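Local coordinates for glutamyl-tRNA synthetase (Methanothermobacter thermautotrophicus, PDB 3AII), which probably attaches glutamate to its tRNA in two steps, first activating the amino acid with ATP as Glu-AMP and then passing it to the acceptor end, at residues 502-507 with 546-551. Residues are numbered along the deposited sequence; the frame is centred on the assembly and turned at random.
Sequences AEVIMP and MVFYYA
One face of the Y549 ring lies against I505, whose CB sits 3.8 Å from the ring centroid in a CH-pi contact close to the normal, with CG1 reaching CE2 and CG2 reaching CE1. The Y550 ring is met on a face by M506: the methyl CE stands 3.6 Å from the centroid of the Y550 ring, while SD approaches obliquely in a Met-aromatic contact. Bends at chi2 (-59°) and chi3 (-71°) fold the end of M506 back over that ring; V504 CG1 comes to the ring's edge, and Y550 OH is hydrogen-bonded to F534 O. At the F548 ring, the E503 carbonyl oxygen and A502 CB lie at the edge. These contacts flank a parallel strand pair in a mixed sheet where each strand has an antiparallel neighbour on its other side, consistent with the beta-barrel of the anticodon-binding region in this synthetase family. E503 and I505 each use both backbone groups toward strand 546-552: E503 N to M546 O, F548 N to E503 O, I505 N to F548 O (2.7 Å), and Y550 N to I505 O, almost straight at 178°. A leucine in place of Y549 would probably lose the flat face that I505 CB and CG1 pack on, opening a gap there. Where strand 500-505 ends, a water donates to both I505 O and Y550 O, and R361 binds Y550 O.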
loop_
_atom_site.group_PDB
_atom_site.type_symbol
_atom_site.label_atom_id
_atom_site.label_comp_id
_atom_site.label_asym_id
_atom_site.label_seq_id
_atom_site.Cartn_x
_atom_site.Cartn_y
_atom_site.Cartn_z
ATOM N N ALA A 502 -13.692 3.459 -25.807
ATOM C CA ALA A 502 -12.932 3.480 -24.566
ATOM C C ALA A 502 -13.414 2.396 -23.629
ATOM O O ALA A 502 -14.519 1.878 -23.770
ATOM C CB ALA A 502 -13.050 4.843 -23.883
ATOM N N GLU A 503 -12.580 2.051 -22.661
ATOM C CA GLU A 503 -13.013 1.164 -21.603
ATOM C C GLU A 503 -12.389 1.600 -20.302
ATOM O O GLU A 503 -11.365 2.289 -20.286
ATOM C CB GLU A 503 -12.666 -0.288 -21.909
ATOM C CG GLU A 503 -11.197 -0.573 -22.059
ATOM C CD GLU A 503 -10.950 -1.973 -22.587
ATOM O OE1 GLU A 503 -11.423 -2.276 -23.703
ATOM O OE2 GLU A 503 -10.289 -2.769 -21.884
ATOM N N VAL A 504 -13.042 1.222 -19.219
ATOM C CA VAL A 504 -12.586 1.557 -17.885
ATOM C C VAL A 504 -12.507 0.269 -17.085
ATOM O O VAL A 504 -13.474 -0.510 -17.046
ATOM C CB VAL A 504 -13.551 2.536 -17.200
ATOM C CG1 VAL A 504 -13.044 2.896 -15.804
ATOM C CG2 VAL A 504 -13.717 3.796 -18.056
ATOM N N ILE A 505 -11.348 0.020 -16.486
ATOM C CA ILE A 505 -11.195 -1.137 -15.606
ATOM C C ILE A 505 -11.583 -0.727 -14.205
ATOM O O ILE A 505 -11.015 0.217 -13.654
ATOM C CB ILE A 505 -9.768 -1.680 -15.617
ATOM C CG1 ILE A 505 -9.327 -1.938 -17.055
ATOM C CG2 ILE A 505 -9.687 -2.936 -14.751
ATOM C CD1 ILE A 505 -10.261 -2.841 -17.834
ATOM N N MET A 506 -12.567 -1.422 -13.635
ATOM C CA MET A 506 -13.119 -1.041 -12.342
ATOM C C MET A 506 -12.317 -1.687 -11.211
ATOM O O MET A 506 -11.462 -2.540 -11.461
ATOM C CB MET A 506 -14.611 -1.412 -12.250
ATOM C CG MET A 506 -15.476 -0.883 -13.392
ATOM S SD MET A 506 -15.432 0.924 -13.535
ATOM C CE MET A 506 -16.349 1.424 -12.104
ATOM N N PRO A 507 -12.560 -1.257 -9.968
ATOM C CA PRO A 507 -11.697 -1.734 -8.887
ATOM C C PRO A 507 -11.799 -3.241 -8.630
ATOM O O PRO A 507 -10.924 -3.778 -7.957
ATOM C CB PRO A 507 -12.168 -0.915 -7.678
ATOM C CG PRO A 507 -12.722 0.341 -8.292
ATOM C CD PRO A 507 -13.426 -0.151 -9.526
ATOM N N MET A 546 -8.764 3.725 -25.933
ATOM C CA MET A 546 -8.276 4.177 -24.635
ATOM C C MET A 546 -8.708 3.244 -23.503
ATOM O O MET A 546 -9.850 2.791 -23.444
ATOM C CB MET A 546 -8.802 5.587 -24.362
ATOM C CG MET A 546 -8.062 6.664 -25.104
ATOM S SD MET A 546 -8.958 8.222 -24.919
ATOM C CE MET A 546 -9.857 8.285 -26.453
ATOM N N VAL A 547 -7.787 2.967 -22.593
ATOM C CA VAL A 547 -8.124 2.205 -21.399
ATOM C C VAL A 547 -7.828 3.027 -20.147
ATOM O O VAL A 547 -6.695 3.444 -19.936
ATOM C CB VAL A 547 -7.335 0.897 -21.344
ATOM C CG1 VAL A 547 -7.712 0.114 -20.106
ATOM C CG2 VAL A 547 -7.600 0.085 -22.614
ATOM N N PHE A 548 -8.858 3.258 -19.335
ATOM C CA PHE A 548 -8.718 3.973 -18.070
ATOM C C PHE A 548 -8.835 2.993 -16.926
ATOM O O PHE A 548 -9.514 1.966 -17.049
ATOM C CB PHE A 548 -9.862 4.980 -17.890
ATOM C CG PHE A 548 -9.880 6.086 -18.911
ATOM C CD1 PHE A 548 -10.547 5.923 -20.112
ATOM C CD2 PHE A 548 -9.249 7.295 -18.653
ATOM C CE1 PHE A 548 -10.582 6.944 -21.056
ATOM C CE2 PHE A 548 -9.272 8.321 -19.589
ATOM C CZ PHE A 548 -9.941 8.146 -20.794
ATOM N N TYR A 549 -8.201 3.332 -15.807
ATOM C CA TYR A 549 -8.407 2.644 -14.536
ATOM C C TYR A 549 -9.187 3.538 -13.566
ATOM O O TYR A 549 -8.789 4.665 -13.283
ATOM C CB TYR A 549 -7.062 2.185 -13.936
ATOM C CG TYR A 549 -6.637 0.839 -14.470
ATOM C CD1 TYR A 549 -6.523 -0.266 -13.629
ATOM C CD2 TYR A 549 -6.396 0.660 -15.823
ATOM C CE1 TYR A 549 -6.168 -1.509 -14.131
ATOM C CE2 TYR A 549 -6.039 -0.575 -16.335
ATOM C CZ TYR A 549 -5.933 -1.658 -15.479
ATOM O OH TYR A 549 -5.583 -2.894 -15.987
ATOM N N TYR A 550 -10.306 3.018 -13.061
ATOM C CA TYR A 550 -11.213 3.767 -12.195
ATOM C C TYR A 550 -10.651 4.037 -10.810
ATOM O O TYR A 550 -10.154 3.128 -10.132
ATOM C CB TYR A 550 -12.520 2.990 -12.066
ATOM C CG TYR A 550 -13.701 3.758 -11.512
ATOM C CD1 TYR A 550 -14.493 4.539 -12.352
ATOM C CD2 TYR A 550 -14.054 3.674 -10.163
ATOM C CE1 TYR A 550 -15.589 5.229 -11.862
ATOM C CE2 TYR A 550 -15.165 4.353 -9.669
ATOM C CZ TYR A 550 -15.925 5.130 -10.529
ATOM O OH TYR A 550 -17.029 5.822 -10.064
ATOM N N ALA A 551 -10.737 5.288 -10.372
ATOM C CA ALA A 551 -10.352 5.628 -9.011
ATOM C C ALA A 551 -11.567 5.558 -8.097
ATOM O O ALA A 551 -11.670 4.657 -7.260
ATOM C CB ALA A 551 -9.718 7.020 -8.954
HETATM O O HOH W 1 -9.908 0.384 -10.851
#